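Local coordinates for protein isoflavone reductase (Medicago sativa, PDB 2GAS) that reduces 2'-hydroxyisoflavones such as 2'-hydroxyformononetin to chiral isoflavanones with NADPH, giving the penultimate intermediate of the alfalfa phytoalexin medicarpin, at residues 163-173 with 223-231. Sequence-based numbering, arbitrary orientation.
Sequences LAQLDATDPPR and QNEVIALWE
L163 and W230 meet where the irregular loop 163-173 lies against the first turns of helix 223-234. The backbones stay apart: the CA atoms of L163 and I227 are 7.6 Å from each other, and those of P171 and W230 are 8.3 Å. L163 has positive phi and is the C-prime residue of a Schellman motif that closes helix 156-160. L163 O accepts a hydrogen bond from Q223 NE2 at 3.0 Å. The donor stands above the carbonyl plane, while the O lies in the plane of the Q223 amide. A bend at chi2 (69°) carries this amide from the helix toward the loop. L163 CG packs on V226 CG1 at 4.1 Å, and its CD2 reaches W230 CD1.

W230 makes the broadest contact. With CG anti to the backbone N (chi1 177°), its indole extends to the two prolines. P171 CB sits over one face in a CH-pi contact, 3.8 Å from the centroid of the six-membered ring of W230. W230 NE1 donates to P172 O at 2.8 Å, a bent bond. R173 NH1 lies at the ring edge, 3.8 Å from W230 CZ2, and is hydrogen-bonded to F306 O. A leucine in place of W230 would probably leave P172 O without this donor and P171 without its aromatic face.

The contact lies away from the NADP-binding and catalytic residues. I227 packs on strand 175-179, which follows the loop. L303 of helix 299-303 and F306 touch both P171 and W230, so the C-terminal end of the chain packs against the same junction.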
ATOM      1  N   LEU A 163      15.246   7.725   2.058  1.00 18.57           N
ATOM      2  CA  LEU A 163      16.120   6.638   2.489  1.00 19.95           C
ATOM      3  C   LEU A 163      15.853   6.240   3.938  1.00 21.30           C
ATOM      4  O   LEU A 163      16.785   5.973   4.707  1.00 20.29           O
ATOM      5  CB  LEU A 163      17.589   7.040   2.315  1.00 20.92           C
ATOM      6  CG  LEU A 163      18.231   6.767   0.950  1.00 26.42           C
ATOM      7  CD1 LEU A 163      17.348   7.278  -0.172  1.00 27.42           C
ATOM      8  CD2 LEU A 163      19.608   7.425   0.902  1.00 27.04           C
ATOM      9  N   ALA A 164      14.575   6.209   4.300  1.00 23.01           N
ATOM     10  CA  ALA A 164      14.144   5.841   5.644  1.00 23.79           C
ATOM     11  C   ALA A 164      14.807   6.661   6.750  1.00 24.09           C
ATOM     12  O   ALA A 164      15.087   6.139   7.830  1.00 26.74           O
ATOM     13  CB  ALA A 164      14.402   4.357   5.876  1.00 24.91           C
ATOM     14  N   GLN A 165      15.056   7.939   6.484  1.00 24.56           N
ATOM     15  CA  GLN A 165      15.681   8.820   7.469  1.00 26.34           C
ATOM     16  C   GLN A 165      14.642   9.700   8.156  1.00 30.04           C
ATOM     17  O   GLN A 165      13.734  10.213   7.506  1.00 30.66           O
ATOM     18  CB  GLN A 165      16.712   9.727   6.793  1.00 24.29           C
ATOM     19  CG  GLN A 165      17.828   8.998   6.075  1.00 19.81           C
ATOM     20  CD  GLN A 165      18.666   8.153   7.013  1.00 20.31           C
ATOM     21  OE1 GLN A 165      18.591   6.926   6.999  1.00 24.91           O
ATOM     22  NE2 GLN A 165      19.465   8.810   7.839  1.00 17.27           N
ATOM     23  N   LEU A 166      14.790   9.886   9.465  1.00 33.80           N
ATOM     24  CA  LEU A 166      13.870  10.719  10.235  1.00 36.44           C
ATOM     25  C   LEU A 166      14.021  12.205   9.904  1.00 37.89           C
ATOM     26  O   LEU A 166      15.123  12.688   9.636  1.00 40.30           O
ATOM     27  CB  LEU A 166      14.102  10.516  11.735  1.00 37.64           C
ATOM     28  CG  LEU A 166      13.811   9.131  12.318  1.00 37.63           C
ATOM     29  CD1 LEU A 166      14.163   9.124  13.798  1.00 38.86           C
ATOM     30  CD2 LEU A 166      12.343   8.787  12.115  1.00 39.00           C
ATOM     31  N   ASP A 167      12.905  12.926   9.928  1.00 39.11           N
ATOM     32  CA  ASP A 167      12.888  14.360   9.647  1.00 39.89           C
ATOM     33  C   ASP A 167      13.600  14.742   8.355  1.00 39.75           C
ATOM     34  O   ASP A 167      14.417  15.664   8.333  1.00 40.04           O
ATOM     35  CB  ASP A 167      13.503  15.134  10.817  1.00 41.96           C
ATOM     36  CG  ASP A 167      12.743  14.931  12.110  1.00 44.19           C
ATOM     37  OD1 ASP A 167      11.523  15.206  12.133  1.00 44.64           O
ATOM     38  OD2 ASP A 167      13.363  14.497  13.102  1.00 46.40           O
ATOM     39  N   ALA A 168      13.279  14.030   7.282  1.00 38.98           N
ATOM     40  CA  ALA A 168      13.861  14.292   5.972  1.00 37.60           C
ATOM     41  C   ALA A 168      12.827  13.908   4.923  1.00 36.11           C
ATOM     42  O   ALA A 168      12.161  12.880   5.053  1.00 36.72           O
ATOM     43  CB  ALA A 168      15.131  13.477   5.787  1.00 37.09           C
ATOM     44  N   THR A 169      12.683  14.735   3.895  1.00 34.75           N
ATOM     45  CA  THR A 169      11.719  14.457   2.836  1.00 33.47           C
ATOM     46  C   THR A 169      12.415  13.940   1.589  1.00 30.96           C
ATOM     47  O   THR A 169      11.855  13.137   0.845  1.00 32.36           O
ATOM     48  CB  THR A 169      10.900  15.715   2.467  1.00 35.04           C
ATOM     49  OG1 THR A 169      11.786  16.767   2.069  1.00 37.14           O
ATOM     50  CG2 THR A 169      10.075  16.180   3.655  1.00 36.73           C
ATOM     51  N   ASP A 170      13.643  14.399   1.365  1.00 28.07           N
ATOM     52  CA  ASP A 170      14.413  13.979   0.201  1.00 24.68           C
ATOM     53  C   ASP A 170      15.618  13.148   0.619  1.00 20.33           C
ATOM     54  O   ASP A 170      15.981  13.116   1.796  1.00 20.68           O
ATOM     55  CB  ASP A 170      14.862  15.208  -0.591  1.00 27.22           C
ATOM     56  CG  ASP A 170      13.750  15.787  -1.448  1.00 31.18           C
ATOM     57  OD1 ASP A 170      12.564  15.588  -1.106  1.00 31.36           O
ATOM     58  OD2 ASP A 170      14.060  16.452  -2.460  1.00 33.87           O
ATOM     59  N   PRO A 171      16.256  12.456  -0.341  1.00 19.33           N
ATOM     60  CA  PRO A 171      17.422  11.631  -0.008  1.00 18.45           C
ATOM     61  C   PRO A 171      18.565  12.455   0.564  1.00 19.04           C
ATOM     62  O   PRO A 171      18.907  13.508   0.033  1.00 18.00           O
ATOM     63  CB  PRO A 171      17.800  11.002  -1.349  1.00 17.54           C
ATOM     64  CG  PRO A 171      16.498  10.966  -2.097  1.00 19.21           C
ATOM     65  CD  PRO A 171      15.907  12.316  -1.764  1.00 19.58           C
ATOM     66  N   PRO A 172      19.180  11.978   1.657  1.00 19.61           N
ATOM     67  CA  PRO A 172      20.293  12.707   2.268  1.00 19.54           C
ATOM     68  C   PRO A 172      21.479  12.655   1.323  1.00 18.07           C
ATOM     69  O   PRO A 172      21.705  11.642   0.663  1.00 18.16           O
ATOM     70  CB  PRO A 172      20.546  11.927   3.550  1.00 21.06           C
ATOM     71  CG  PRO A 172      20.256  10.515   3.122  1.00 24.28           C
ATOM     72  CD  PRO A 172      18.975  10.676   2.317  1.00 22.74           C
ATOM     73  N   ARG A 173      22.239  13.738   1.262  1.00 18.05           N
ATOM     74  CA  ARG A 173      23.388  13.777   0.372  1.00 17.77           C
ATOM     75  C   ARG A 173      24.719  13.823   1.108  1.00 18.55           C
ATOM     76  O   ARG A 173      25.774  13.821   0.478  1.00 19.97           O
ATOM     77  CB  ARG A 173      23.275  14.984  -0.558  1.00 18.65           C
ATOM     78  CG  ARG A 173      21.964  15.022  -1.326  1.00 20.70           C
ATOM     79  CD  ARG A 173      21.801  16.338  -2.071  1.00 23.53           C
ATOM     80  NE  ARG A 173      22.444  16.326  -3.380  1.00 23.51           N
ATOM     81  CZ  ARG A 173      21.867  15.890  -4.494  1.00 23.75           C
ATOM     82  NH1 ARG A 173      20.627  15.425  -4.468  1.00 23.64           N
ATOM     83  NH2 ARG A 173      22.532  15.928  -5.641  1.00 19.89           N
ATOM     84  N   GLN A 223      19.329  -2.016   2.989  1.00 15.44           N
ATOM     85  CA  GLN A 223      19.569  -0.585   3.137  1.00 16.14           C
ATOM     86  C   GLN A 223      20.973  -0.224   2.640  1.00 16.12           C
ATOM     87  O   GLN A 223      21.187   0.850   2.074  1.00 17.72           O
ATOM     88  CB  GLN A 223      19.390  -0.153   4.596  1.00 16.88           C
ATOM     89  CG  GLN A 223      19.519   1.351   4.803  1.00 20.72           C
ATOM     90  CD  GLN A 223      18.374   2.144   4.189  1.00 23.78           C
ATOM     91  OE1 GLN A 223      17.635   1.647   3.331  1.00 25.82           O
ATOM     92  NE2 GLN A 223      18.232   3.394   4.622  1.00 26.53           N
ATOM     93  N   ASN A 224      21.931  -1.122   2.842  1.00 16.58           N
ATOM     94  CA  ASN A 224      23.297  -0.871   2.381  1.00 18.28           C
ATOM     95  C   ASN A 224      23.310  -0.794   0.858  1.00 17.75           C
ATOM     96  O   ASN A 224      24.036   0.014   0.274  1.00 17.30           O
ATOM     97  CB  ASN A 224      24.241  -1.985   2.854  1.00 18.72           C
ATOM     98  CG  ASN A 224      24.616  -1.854   4.322  1.00 21.04           C
ATOM     99  OD1 ASN A 224      25.089  -2.812   4.945  1.00 23.25           O
ATOM    100  ND2 ASN A 224      24.421  -0.669   4.879  1.00 18.79           N
ATOM    101  N   GLU A 225      22.515  -1.645   0.211  1.00 17.57           N
ATOM    102  CA  GLU A 225      22.434  -1.647  -1.248  1.00 17.58           C
ATOM    103  C   GLU A 225      21.748  -0.376  -1.752  1.00 17.71           C
ATOM    104  O   GLU A 225      22.138   0.179  -2.776  1.00 17.99           O
ATOM    105  CB  GLU A 225      21.697  -2.900  -1.729  1.00 17.10           C
ATOM    106  CG  GLU A 225      22.536  -4.166  -1.585  1.00 19.33           C
ATOM    107  CD  GLU A 225      21.757  -5.444  -1.837  1.00 22.83           C
ATOM    108  OE1 GLU A 225      22.395  -6.474  -2.145  1.00 26.47           O
ATOM    109  OE2 GLU A 225      20.516  -5.431  -1.717  1.00 17.64           O
ATOM    110  N   VAL A 226      20.730   0.084  -1.028  1.00 16.74           N
ATOM    111  CA  VAL A 226      20.016   1.307  -1.396  1.00 16.73           C
ATOM    112  C   VAL A 226      20.987   2.492  -1.328  1.00 16.57           C
ATOM    113  O   VAL A 226      21.080   3.300  -2.257  1.00 18.89           O
ATOM    114  CB  VAL A 226      18.827   1.577  -0.429  1.00 16.75           C
ATOM    115  CG1 VAL A 226      18.310   2.999  -0.606  1.00 18.85           C
ATOM    116  CG2 VAL A 226      17.698   0.579  -0.697  1.00 17.48           C
ATOM    117  N   ILE A 227      21.715   2.583  -0.221  1.00 17.01           N
ATOM    118  CA  ILE A 227      22.676   3.662  -0.017  1.00 17.10           C
ATOM    119  C   ILE A 227      23.779   3.645  -1.078  1.00 18.42           C
ATOM    120  O   ILE A 227      24.164   4.692  -1.598  1.00 16.96           O
ATOM    121  CB  ILE A 227      23.294   3.573   1.401  1.00 16.37           C
ATOM    122  CG1 ILE A 227      22.218   3.882   2.447  1.00 19.07           C
ATOM    123  CG2 ILE A 227      24.464   4.542   1.536  1.00 16.82           C
ATOM    124  CD1 ILE A 227      22.656   3.634   3.875  1.00 21.46           C
ATOM    125  N   ALA A 228      24.287   2.460  -1.407  1.00 18.52           N
ATOM    126  CA  ALA A 228      25.334   2.351  -2.423  1.00 19.51           C
ATOM    127  C   ALA A 228      24.797   2.801  -3.785  1.00 20.81           C
ATOM    128  O   ALA A 228      25.509   3.435  -4.566  1.00 20.86           O
ATOM    129  CB  ALA A 228      25.843   0.913  -2.498  1.00 19.99           C
ATOM    130  N   LEU A 229      23.539   2.475  -4.069  1.00 19.89           N
ATOM    131  CA  LEU A 229      22.909   2.868  -5.327  1.00 20.14           C
ATOM    132  C   LEU A 229      22.830   4.397  -5.423  1.00 19.74           C
ATOM    133  O   LEU A 229      23.166   4.993  -6.449  1.00 19.55           O
ATOM    134  CB  LEU A 229      21.500   2.271  -5.413  1.00 21.36           C
ATOM    135  CG  LEU A 229      20.653   2.672  -6.623  1.00 26.33           C
ATOM    136  CD1 LEU A 229      21.393   2.302  -7.903  1.00 28.20           C
ATOM    137  CD2 LEU A 229      19.297   1.975  -6.566  1.00 27.74           C
ATOM    138  N   TRP A 230      22.384   5.031  -4.341  1.00 17.91           N
ATOM    139  CA  TRP A 230      22.257   6.482  -4.296  1.00 17.35           C
ATOM    140  C   TRP A 230      23.626   7.155  -4.406  1.00 17.25           C
ATOM    141  O   TRP A 230      23.781   8.148  -5.108  1.00 17.43           O
ATOM    142  CB  TRP A 230      21.555   6.896  -2.994  1.00 17.57           C
ATOM    143  CG  TRP A 230      21.430   8.380  -2.787  1.00 16.54           C
ATOM    144  CD1 TRP A 230      21.913   9.101  -1.732  1.00 18.90           C
ATOM    145  CD2 TRP A 230      20.747   9.319  -3.632  1.00 17.88           C
ATOM    146  NE1 TRP A 230      21.572  10.426  -1.861  1.00 19.73           N
ATOM    147  CE2 TRP A 230      20.857  10.589  -3.019  1.00 18.90           C
ATOM    148  CE3 TRP A 230      20.052   9.210  -4.846  1.00 16.87           C
ATOM    149  CZ2 TRP A 230      20.295  11.745  -3.581  1.00 18.60           C
ATOM    150  CZ3 TRP A 230      19.495  10.360  -5.405  1.00 17.42           C
ATOM    151  CH2 TRP A 230      19.622  11.609  -4.770  1.00 18.21           C
ATOM    152  N   GLU A 231      24.619   6.613  -3.706  1.00 18.31           N
ATOM    153  CA  GLU A 231      25.966   7.170  -3.756  1.00 20.16           C
ATOM    154  C   GLU A 231      26.497   7.193  -5.177  1.00 20.08           C
ATOM    155  O   GLU A 231      27.157   8.152  -5.591  1.00 22.05           O
ATOM    156  CB  GLU A 231      26.901   6.351  -2.876  1.00 19.16           C
ATOM    157  CG  GLU A 231      26.764   6.682  -1.411  1.00 18.79           C
ATOM    158  CD  GLU A 231      27.604   5.785  -0.544  1.00 17.98           C
ATOM    159  OE1 GLU A 231      27.898   6.188   0.598  1.00 22.21           O
ATOM    160  OE2 GLU A 231      27.953   4.676  -1.009  1.00 22.98           O
TER